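Local atomic coordinates of Rab GDP-dissociation inhibitor (Saccharomyces cerevisiae, PDB entry 2BCG), a protein that holds Rab GTPases such as Sec4 in their GDP-bound state by blocking nucleotide release, and extracts GDP-bound Ypt7 from vacuolar membranes. Residues Met260-Leu269 with Gly279-Phe287; Leu291-Lys302 with Arg403-Ser414. One frame throughout, in Å; residues are numbered along the deposited sequence.

Contact 1 of 2, residues Met260-Leu269 with Gly279-Phe287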
loop_
_atom_site.group_PDB
_atom_site.type_symbol
_atom_site.label_atom_id
_atom_site.label_comp_id
_atom_site.label_asym_id
_atom_site.label_seq_id
_atom_site.Cartn_x
_atom_site.Cartn_y
_atom_site.Cartn_z
ATOM N N MET A 260 -16.167 3.252 6.824
ATOM C CA MET A 260 -16.687 4.634 6.904
ATOM C C MET A 260 -15.505 5.584 6.897
ATOM O O MET A 260 -14.589 5.413 7.693
ATOM C CB MET A 260 -17.519 4.849 8.174
ATOM C CG MET A 260 -18.778 4.062 8.205
ATOM S SD MET A 260 -19.494 4.080 9.843
ATOM C CE MET A 260 -20.936 3.028 9.575
ATOM N N LEU A 261 -15.498 6.547 5.981
ATOM C CA LEU A 261 -14.490 7.617 5.984
ATOM C C LEU A 261 -15.136 8.959 6.359
ATOM O O LEU A 261 -16.380 9.069 6.456
ATOM C CB LEU A 261 -13.830 7.731 4.617
ATOM C CG LEU A 261 -13.014 6.533 4.085
ATOM C CD1 LEU A 261 -12.587 6.905 2.679
ATOM C CD2 LEU A 261 -11.824 6.171 4.969
ATOM N N ASP A 262 -14.295 9.977 6.566
ATOM C CA ASP A 262 -14.794 11.331 6.914
ATOM C C ASP A 262 -15.824 11.250 8.044
ATOM O O ASP A 262 -16.828 11.974 8.045
ATOM C CB ASP A 262 -15.426 11.999 5.671
ATOM C CG ASP A 262 -15.653 13.509 5.824
ATOM O OD1 ASP A 262 -16.533 14.023 5.102
ATOM O OD2 ASP A 262 -14.972 14.183 6.618
ATOM N N THR A 263 -15.532 10.395 9.029
ATOM C CA THR A 263 -16.446 10.100 10.105
ATOM C C THR A 263 -15.700 10.276 11.430
ATOM O O THR A 263 -15.071 9.350 11.925
ATOM C CB THR A 263 -17.039 8.671 9.943
ATOM O OG1 THR A 263 -17.779 8.605 8.723
ATOM C CG2 THR A 263 -17.962 8.295 11.089
ATOM N N PRO A 264 -15.716 11.508 11.970
ATOM C CA PRO A 264 -15.160 11.766 13.299
ATOM C C PRO A 264 -15.701 10.808 14.355
ATOM O O PRO A 264 -16.853 10.398 14.297
ATOM C CB PRO A 264 -15.650 13.187 13.606
ATOM C CG PRO A 264 -15.639 13.824 12.252
ATOM C CD PRO A 264 -16.213 12.743 11.335
ATOM N N ILE A 265 -14.868 10.471 15.334
ATOM C CA ILE A 265 -15.357 9.787 16.515
ATOM C C ILE A 265 -15.799 10.852 17.516
ATOM O O ILE A 265 -14.965 11.470 18.153
ATOM C CB ILE A 265 -14.257 8.861 17.125
ATOM C CG1 ILE A 265 -13.739 7.865 16.067
ATOM C CG2 ILE A 265 -14.778 8.127 18.377
ATOM C CD1 ILE A 265 -14.823 7.003 15.344
ATOM N N ASP A 266 -17.111 11.062 17.619
ATOM C CA ASP A 266 -17.670 12.050 18.545
ATOM C C ASP A 266 -17.330 11.714 19.985
ATOM O O ASP A 266 -17.026 12.611 20.768
ATOM C CB ASP A 266 -19.186 12.106 18.411
ATOM C CG ASP A 266 -19.660 12.545 17.039
ATOM O OD1 ASP A 266 -20.822 12.201 16.722
ATOM O OD2 ASP A 266 -18.923 13.251 16.318
ATOM N N GLU A 267 -17.423 10.430 20.324
ATOM C CA GLU A 267 -17.204 9.934 21.676
ATOM C C GLU A 267 -16.828 8.455 21.635
ATOM O O GLU A 267 -17.443 7.647 20.937
ATOM C CB GLU A 267 -18.475 10.097 22.517
ATOM C CG GLU A 267 -18.271 9.906 24.013
ATOM C CD GLU A 267 -19.569 9.995 24.796
ATOM O OE1 GLU A 267 -19.574 9.580 25.983
ATOM O OE2 GLU A 267 -20.584 10.461 24.226
ATOM N N VAL A 268 -15.811 8.107 22.406
ATOM C CA VAL A 268 -15.530 6.705 22.681
ATOM C C VAL A 268 -16.327 6.272 23.912
ATOM O O VAL A 268 -16.379 7.007 24.893
ATOM C CB VAL A 268 -14.021 6.472 22.923
ATOM C CG1 VAL A 268 -13.744 5.019 23.160
ATOM C CG2 VAL A 268 -13.226 6.943 21.704
ATOM N N LEU A 269 -16.945 5.095 23.843
ATOM C CA LEU A 269 -17.790 4.591 24.936
ATOM C C LEU A 269 -17.073 3.504 25.730
ATOM O O LEU A 269 -16.409 2.636 25.167
ATOM C CB LEU A 269 -19.132 4.078 24.408
ATOM C CG LEU A 269 -19.948 5.090 23.595
ATOM C CD1 LEU A 269 -21.132 4.420 22.957
ATOM C CD2 LEU A 269 -20.382 6.296 24.431
ATOM N N GLY A 279 -17.626 0.796 22.602
ATOM C CA GLY A 279 -18.028 1.308 21.284
ATOM C C GLY A 279 -17.672 2.748 20.990
ATOM O O GLY A 279 -16.889 3.376 21.708
ATOM N N VAL A 280 -18.255 3.274 19.910
ATOM C CA VAL A 280 -18.019 4.658 19.466
ATOM C C VAL A 280 -19.337 5.302 19.033
ATOM O O VAL A 280 -20.224 4.613 18.512
ATOM C CB VAL A 280 -16.972 4.762 18.304
ATOM C CG1 VAL A 280 -15.613 4.279 18.771
ATOM C CG2 VAL A 280 -17.435 4.023 17.066
ATOM N N LYS A 281 -19.451 6.616 19.248
ATOM C CA LYS A 281 -20.568 7.400 18.732
ATOM C C LYS A 281 -20.074 8.255 17.572
ATOM O O LYS A 281 -19.021 8.906 17.649
ATOM C CB LYS A 281 -21.139 8.291 19.842
ATOM C CG LYS A 281 -22.380 9.119 19.477
ATOM C CD LYS A 281 -22.837 9.978 20.683
ATOM C CE LYS A 281 -24.047 10.855 20.378
ATOM N NZ LYS A 281 -24.571 11.480 21.653
ATOM N N THR A 282 -20.848 8.240 16.489
ATOM C CA THR A 282 -20.521 8.985 15.294
ATOM C C THR A 282 -21.788 9.670 14.782
ATOM O O THR A 282 -22.880 9.396 15.290
ATOM C CB THR A 282 -19.993 8.028 14.194
ATOM O OG1 THR A 282 -21.091 7.277 13.684
ATOM C CG2 THR A 282 -18.901 7.048 14.711
ATOM N N LYS A 283 -21.624 10.543 13.776
ATOM C CA LYS A 283 -22.739 11.188 13.070
ATOM C C LYS A 283 -23.704 10.191 12.441
ATOM O O LYS A 283 -24.842 10.538 12.122
ATOM C CB LYS A 283 -22.194 12.128 11.977
ATOM C CG LYS A 283 -21.493 11.412 10.820
ATOM C CD LYS A 283 -20.831 12.396 9.864
ATOM C CE LYS A 283 -20.255 11.662 8.663
ATOM N NZ LYS A 283 -19.544 12.574 7.726
ATOM N N LEU A 284 -23.240 8.953 12.248
ATOM C CA LEU A 284 -24.051 7.879 11.637
ATOM C C LEU A 284 -24.713 6.956 12.658
ATOM O O LEU A 284 -25.502 6.089 12.298
ATOM C CB LEU A 284 -23.205 7.043 10.663
ATOM C CG LEU A 284 -22.638 7.758 9.426
ATOM C CD1 LEU A 284 -21.840 6.776 8.575
ATOM C CD2 LEU A 284 -23.759 8.398 8.611
ATOM N N GLY A 285 -24.381 7.133 13.932
ATOM C CA GLY A 285 -24.941 6.304 14.992
ATOM C C GLY A 285 -23.895 5.800 15.966
ATOM O O GLY A 285 -22.726 6.183 15.905
ATOM N N THR A 286 -24.335 4.929 16.859
ATOM C CA THR A 286 -23.474 4.361 17.873
ATOM C C THR A 286 -23.238 2.883 17.516
ATOM O O THR A 286 -24.174 2.134 17.228
ATOM C CB THR A 286 -24.089 4.557 19.263
ATOM O OG1 THR A 286 -24.126 5.972 19.536
ATOM C CG2 THR A 286 -23.258 3.844 20.316
ATOM N N PHE A 287 -21.961 2.503 17.510
ATOM C CA PHE A 287 -21.526 1.167 17.101
ATOM C C PHE A 287 -20.761 0.524 18.245
ATOM O O PHE A 287 -19.986 1.199 18.918
ATOM C CB PHE A 287 -20.658 1.258 15.843
ATOM C CG PHE A 287 -21.345 1.999 14.725
ATOM C CD1 PHE A 287 -20.915 3.256 14.315
ATOM C CD2 PHE A 287 -22.502 1.478 14.160
ATOM C CE1 PHE A 287 -21.609 3.971 13.305
ATOM C CE2 PHE A 287 -23.195 2.180 13.158
ATOM C CZ PHE A 287 -22.750 3.427 12.740
HETATM O O HOH W 1 -18.902 10.883 5.715
HETATM O O HOH W 2 -18.982 11.571 13.308
#

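Contact 2 of 2, residues Leu291-Lys302 with Arg403-Ser414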
loop_
_atom_site.group_PDB
_atom_site.type_symbol
_atom_site.label_atom_id
_atom_site.label_comp_id
_atom_site.label_asym_id
_atom_site.label_seq_id
_atom_site.Cartn_x
_atom_site.Cartn_y
_atom_site.Cartn_z
ATOM N N LEU A 291 -13.845 -5.127 21.372
ATOM C CA LEU A 291 -12.505 -4.560 21.343
ATOM C C LEU A 291 -12.355 -3.554 20.204
ATOM O O LEU A 291 -13.121 -3.572 19.236
ATOM C CB LEU A 291 -11.436 -5.669 21.230
ATOM C CG LEU A 291 -11.446 -6.553 19.990
ATOM C CD1 LEU A 291 -10.306 -6.063 19.123
ATOM C CD2 LEU A 291 -11.251 -8.039 20.280
ATOM N N VAL A 292 -11.349 -2.698 20.352
ATOM C CA VAL A 292 -10.975 -1.744 19.303
ATOM C C VAL A 292 -9.475 -1.911 18.994
ATOM O O VAL A 292 -8.656 -2.202 19.886
ATOM C CB VAL A 292 -11.322 -0.274 19.719
ATOM C CG1 VAL A 292 -10.473 0.210 20.887
ATOM C CG2 VAL A 292 -11.205 0.683 18.502
ATOM N N ILE A 293 -9.134 -1.719 17.722
ATOM C CA ILE A 293 -7.738 -1.628 17.242
ATOM C C ILE A 293 -7.620 -0.222 16.641
ATOM O O ILE A 293 -8.481 0.187 15.875
ATOM C CB ILE A 293 -7.452 -2.710 16.180
ATOM C CG1 ILE A 293 -7.646 -4.121 16.778
ATOM C CG2 ILE A 293 -6.059 -2.492 15.556
ATOM C CD1 ILE A 293 -7.549 -5.209 15.793
ATOM N N ALA A 294 -6.609 0.545 17.032
ATOM C CA ALA A 294 -6.544 1.933 16.562
ATOM C C ALA A 294 -5.132 2.466 16.518
ATOM O O ALA A 294 -4.233 1.931 17.176
ATOM C CB ALA A 294 -7.379 2.811 17.446
ATOM N N ASP A 295 -4.932 3.519 15.730
ATOM C CA ASP A 295 -3.655 4.217 15.792
ATOM C C ASP A 295 -3.604 5.267 16.914
ATOM O O ASP A 295 -4.645 5.619 17.490
ATOM C CB ASP A 295 -3.253 4.764 14.400
ATOM C CG ASP A 295 -3.993 6.033 14.000
ATOM O OD1 ASP A 295 -4.081 7.013 14.770
ATOM O OD2 ASP A 295 -4.453 6.079 12.835
ATOM N N PRO A 296 -2.391 5.708 17.281
ATOM C CA PRO A 296 -2.258 6.664 18.387
ATOM C C PRO A 296 -3.108 7.930 18.303
ATOM O O PRO A 296 -3.446 8.516 19.362
ATOM C CB PRO A 296 -0.744 6.984 18.400
ATOM C CG PRO A 296 -0.098 5.679 17.842
ATOM C CD PRO A 296 -1.081 5.247 16.768
ATOM N N THR A 297 -3.466 8.392 17.094
ATOM C CA THR A 297 -4.206 9.660 16.987
ATOM C C THR A 297 -5.623 9.567 17.549
ATOM O O THR A 297 -6.241 10.599 17.834
ATOM C CB THR A 297 -4.276 10.185 15.536
ATOM O OG1 THR A 297 -5.183 9.376 14.789
ATOM C CG2 THR A 297 -2.875 10.207 14.857
ATOM N N TYR A 298 -6.137 8.347 17.721
ATOM C CA TYR A 298 -7.480 8.169 18.295
ATOM C C TYR A 298 -7.489 8.087 19.812
ATOM O O TYR A 298 -8.548 8.262 20.413
ATOM C CB TYR A 298 -8.166 6.919 17.721
ATOM C CG TYR A 298 -8.498 7.134 16.280
ATOM C CD1 TYR A 298 -9.741 7.695 15.876
ATOM C CD2 TYR A 298 -7.550 6.857 15.302
ATOM C CE1 TYR A 298 -10.029 7.929 14.525
ATOM C CE2 TYR A 298 -7.828 7.111 13.933
ATOM C CZ TYR A 298 -9.066 7.618 13.565
ATOM O OH TYR A 298 -9.348 7.867 12.246
ATOM N N PHE A 299 -6.341 7.790 20.399
ATOM C CA PHE A 299 -6.231 7.587 21.862
ATOM C C PHE A 299 -4.889 8.154 22.311
ATOM O O PHE A 299 -4.049 7.399 22.815
ATOM C CB PHE A 299 -6.304 6.103 22.253
ATOM C CG PHE A 299 -7.630 5.460 21.993
ATOM C CD1 PHE A 299 -7.895 4.824 20.783
ATOM C CD2 PHE A 299 -8.623 5.463 22.980
ATOM C CE1 PHE A 299 -9.143 4.197 20.562
ATOM C CE2 PHE A 299 -9.856 4.852 22.755
ATOM C CZ PHE A 299 -10.122 4.225 21.549
ATOM N N PRO A 300 -4.695 9.471 22.146
ATOM C CA PRO A 300 -3.395 10.053 22.500
ATOM C C PRO A 300 -3.050 9.871 23.978
ATOM O O PRO A 300 -1.871 9.665 24.318
ATOM C CB PRO A 300 -3.536 11.541 22.120
ATOM C CG PRO A 300 -5.013 11.809 22.081
ATOM C CD PRO A 300 -5.638 10.489 21.619
ATOM N N GLU A 301 -4.079 9.884 24.830
ATOM C CA GLU A 301 -3.869 9.666 26.273
ATOM C C GLU A 301 -3.338 8.275 26.632
ATOM O O GLU A 301 -2.718 8.112 27.686
ATOM C CB GLU A 301 -5.105 10.021 27.126
ATOM C CG GLU A 301 -6.438 10.191 26.419
ATOM C CD GLU A 301 -7.081 8.879 25.974
ATOM O OE1 GLU A 301 -7.444 8.026 26.832
ATOM O OE2 GLU A 301 -7.271 8.732 24.756
ATOM N N LYS A 302 -3.546 7.291 25.745
ATOM C CA LYS A 302 -3.145 5.913 25.978
ATOM C C LYS A 302 -1.795 5.597 25.341
ATOM O O LYS A 302 -1.369 4.424 25.338
ATOM C CB LYS A 302 -4.179 4.949 25.379
ATOM C CG LYS A 302 -5.565 5.024 25.982
ATOM C CD LYS A 302 -5.686 4.139 27.218
ATOM C CE LYS A 302 -6.989 4.403 27.955
ATOM N NZ LYS A 302 -7.225 3.389 29.016
ATOM N N ARG A 403 1.088 2.796 25.754
ATOM C CA ARG A 403 1.545 2.669 27.134
ATOM C C ARG A 403 1.381 1.221 27.610
ATOM O O ARG A 403 2.225 0.717 28.363
ATOM C CB ARG A 403 0.755 3.646 28.002
ATOM C CG ARG A 403 1.117 5.110 27.784
ATOM C CD ARG A 403 0.311 6.055 28.675
ATOM N NE ARG A 403 0.527 7.459 28.309
ATOM C CZ ARG A 403 1.577 8.197 28.695
ATOM N NH1 ARG A 403 2.523 7.677 29.481
ATOM N NH2 ARG A 403 1.690 9.459 28.282
ATOM N N GLU A 404 0.308 0.558 27.170
ATOM C CA GLU A 404 -0.015 -0.818 27.578
ATOM C C GLU A 404 -0.447 -1.670 26.374
ATOM O O GLU A 404 -0.741 -1.108 25.307
ATOM C CB GLU A 404 -1.107 -0.833 28.673
ATOM C CG GLU A 404 -0.835 0.045 29.909
ATOM C CD GLU A 404 0.350 -0.424 30.759
ATOM O OE1 GLU A 404 0.734 -1.622 30.693
ATOM O OE2 GLU A 404 0.915 0.417 31.508
ATOM N N ASP A 405 -0.462 -3.003 26.529
ATOM C CA ASP A 405 -0.640 -3.911 25.390
ATOM C C ASP A 405 -2.098 -4.102 24.967
ATOM O O ASP A 405 -2.368 -4.783 23.992
ATOM C CB ASP A 405 0.127 -5.239 25.543
ATOM C CG ASP A 405 -0.541 -6.245 26.482
ATOM O OD1 ASP A 405 -1.620 -5.974 27.070
ATOM O OD2 ASP A 405 0.032 -7.349 26.595
ATOM N N GLY A 406 -3.023 -3.503 25.710
ATOM C CA GLY A 406 -4.447 -3.526 25.381
ATOM C C GLY A 406 -5.226 -4.615 26.097
ATOM O O GLY A 406 -6.425 -4.656 26.014
ATOM N N SER A 407 -4.544 -5.513 26.802
ATOM C CA SER A 407 -5.270 -6.616 27.441
ATOM C C SER A 407 -6.215 -6.102 28.512
ATOM O O SER A 407 -7.291 -6.681 28.717
ATOM C CB SER A 407 -4.300 -7.641 28.034
ATOM O OG SER A 407 -3.378 -7.028 28.920
ATOM N N LYS A 408 -5.803 -5.043 29.214
ATOM C CA LYS A 408 -6.600 -4.526 30.326
ATOM C C LYS A 408 -7.889 -3.815 29.921
ATOM O O LYS A 408 -8.881 -3.862 30.651
ATOM C CB LYS A 408 -5.787 -3.588 31.204
ATOM C CG LYS A 408 -4.703 -4.250 32.009
ATOM C CD LYS A 408 -4.124 -3.195 32.955
ATOM C CE LYS A 408 -2.865 -3.682 33.636
ATOM N NZ LYS A 408 -2.139 -2.521 34.214
ATOM N N ASP A 409 -7.880 -3.152 28.752
ATOM C CA ASP A 409 -8.963 -2.215 28.363
ATOM C C ASP A 409 -9.568 -2.612 26.973
ATOM O O ASP A 409 -10.535 -1.989 26.545
ATOM C CB ASP A 409 -8.469 -0.727 28.401
ATOM C CG ASP A 409 -7.226 -0.492 27.564
ATOM O OD1 ASP A 409 -6.616 0.632 27.623
ATOM O OD2 ASP A 409 -6.850 -1.443 26.862
ATOM N N ASN A 410 -9.049 -3.673 26.327
ATOM C CA ASN A 410 -9.400 -4.069 24.937
ATOM C C ASN A 410 -9.204 -2.926 23.943
ATOM O O ASN A 410 -9.962 -2.811 22.985
ATOM C CB ASN A 410 -10.799 -4.704 24.840
ATOM C CG ASN A 410 -10.874 -6.086 25.514
ATOM O OD1 ASN A 410 -9.915 -6.880 25.501
ATOM N ND2 ASN A 410 -12.044 -6.381 26.099
ATOM N N ILE A 411 -8.195 -2.095 24.198
ATOM C CA ILE A 411 -7.810 -1.007 23.295
ATOM C C ILE A 411 -6.395 -1.291 22.813
ATOM O O ILE A 411 -5.379 -1.026 23.517
ATOM C CB ILE A 411 -7.932 0.360 23.968
ATOM C CG1 ILE A 411 -9.394 0.608 24.384
ATOM C CG2 ILE A 411 -7.440 1.470 23.047
ATOM C CD1 ILE A 411 -9.586 1.800 25.295
ATOM N N TYR A 412 -6.356 -1.845 21.600
ATOM C CA TYR A 412 -5.140 -2.413 21.034
ATOM C C TYR A 412 -4.586 -1.387 20.039
ATOM O O TYR A 412 -5.175 -1.129 18.995
ATOM C CB TYR A 412 -5.444 -3.738 20.339
ATOM C CG TYR A 412 -5.926 -4.797 21.323
ATOM C CD1 TYR A 412 -7.314 -5.031 21.525
ATOM C CD2 TYR A 412 -5.022 -5.489 22.099
ATOM C CE1 TYR A 412 -7.762 -5.997 22.473
ATOM C CE2 TYR A 412 -5.459 -6.462 23.052
ATOM C CZ TYR A 412 -6.815 -6.702 23.223
ATOM O OH TYR A 412 -7.244 -7.651 24.126
ATOM N N LEU A 413 -3.471 -0.778 20.417
ATOM C CA LEU A 413 -2.927 0.350 19.653
ATOM C C LEU A 413 -1.686 -0.011 18.902
ATOM O O LEU A 413 -0.815 -0.782 19.368
ATOM C CB LEU A 413 -2.637 1.517 20.592
ATOM C CG LEU A 413 -3.893 2.001 21.342
ATOM C CD1 LEU A 413 -3.594 3.000 22.446
ATOM C CD2 LEU A 413 -4.988 2.514 20.398
ATOM N N SER A 414 -1.575 0.583 17.713
ATOM C CA SER A 414 -0.359 0.407 16.927
ATOM C C SER A 414 0.709 1.440 17.296
ATOM O O SER A 414 0.408 2.488 17.905
ATOM C CB SER A 414 -0.703 0.521 15.420
ATOM O OG SER A 414 -1.320 1.788 15.167
HETATM O O HOH W 3 -0.262 10.565 26.860
HETATM O O HOH W 4 -2.180 1.956 26.295
#

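Contact 1 of 2, residues Met260-Leu269 with Gly279-Phe287
The antiparallel hairpin of strands 267-271 and 276-282, extended by strand 285-288, brings Glu-267 opposite Lys-281 and Leu-269 opposite Gly-279, both hydrogen-bonded pairs. Lys-281 N donates to Glu-267 O at 2.8 Å, and Leu-269 N reaches Gly-279 O at 2.7 Å. Where the pairing begins, Asp-266 and Glu-267 both face Lys-281, a classic beta bulge: both backbone N atoms turn to Lys-281 O, in weak bonds. From strand 285-288, Thr-286 CG2 reaches past the middle strand to Leu-269 CD1 at 3.4 Å, tight for two carbons.

Beyond the hairpin, a type I turn from Thr-282 to Gly-285 faces residues 260-263. Met-260, extended beyond CG, meets Leu-284 CD1 tip to tip through SD (3.8 Å). The same SD lies 4.8 Å from the centroid of the Phe-287 ring, an oblique Met-aromatic contact, and Met-260 CE adds packing 3.7 Å from Phe-287 CZ. Lys-283, also extended beyond CG, brings NZ within 2.8 Å of Asp-262 O; water 1 accepts a second bond from NZ and donates to Leu-261 O. The ammonium group is thus held mainly by a backbone carbonyl and water, and Asp-262 OD1, 4.2 Å away, probably adds only electrostatic attraction.

Contact 2 of 2, residues Leu291-Lys302 with Arg403-Ser414
Arg-403 opens the contact at the 3-10 segment 300-302: its backbone N bonds to Lys-302 O, 3.0 Å away. Its side chain, extended from CG to NE, runs back along that short helix. NE makes a weak bond to Glu-301 O, which lies at the guanidinium edge, while NH2 reaches Pro-300 O through water 3. Water 4 similarly links Lys-302 O to Glu-404 N.

Asp-409 uses its two oxygens differently. In the conformer given, one of two for Lys-302, OD1 takes Lys-302 NZ on its anti lone pair in a 3.1 Å salt bridge, the lysine chain being bent at chi2 (-86°) to come round to it; the bridge is doubtful to that extent. OD2 accepts Ile-411 N from above the carboxylate plane, closing an Asx turn. With an alanine in place of Asp-409, the Lys-302 ammonium would probably lose the carboxylate it meets in this conformer, and Ile-411 N its side-chain acceptor, undoing the Asx turn.

From Asn-410 onward the backbones pair. Asn-410 O receives Val-292 N at 3.0 Å, and Tyr-412 N donates to Val-292 O at 2.9 Å. Ile-411 lies alongside Val-292 and sets CG2 over the centre of the Phe-299 ring, a CH-pi contact 3.9 Å from the centroid and 3° off the normal. Tyr-412 turns its ring edge to Leu-291 CB, and its O accepts Ala-294 N. Leu-413 divides its methyls, CD1 against Lys-302 CB (3.6 Å) and CD2 against Phe-299 CD1. Ser-414 N bonds Ala-294 O, while its OG is hydrogen-bonded to Glu-23 in helix 21-32.

Val-292 thus bonds both neighbours of Ile-411, and Ala-294 both neighbours of Leu-413: the parallel pattern, with directions 23° apart. Strand 411-413 is the edge strand beside 292-294 in the five-stranded parallel sheet of this Rossmann-like fold.

Contacts 1 and 2 follow one another along the chain, strand 285-288 of the first leading into strand 292-294 of the second, and their centres are about 16 Å apart. They touch directly: Val-268 CG1 lies 3.9 Å from Phe-299 CE2, and Ile-265 CG1 lies 4.0 Å from Tyr-298 CD1. The parallel sheet also joins them, since strand 258-260, to which Met-260 belongs, forms the edge opposite strand 411-413. Segment 260-269 overlaps the experimentally defined Ypt1-interacting region at its first two residues, of which Met-260 is the one that packs on 279-287; Met-260 and Leu-284 also pack on aromatic side chains of another protein chain. Neither contact contributes a residue to the geranylgeranyl pockets, whose lining falls between Pro-130 and Ala-227.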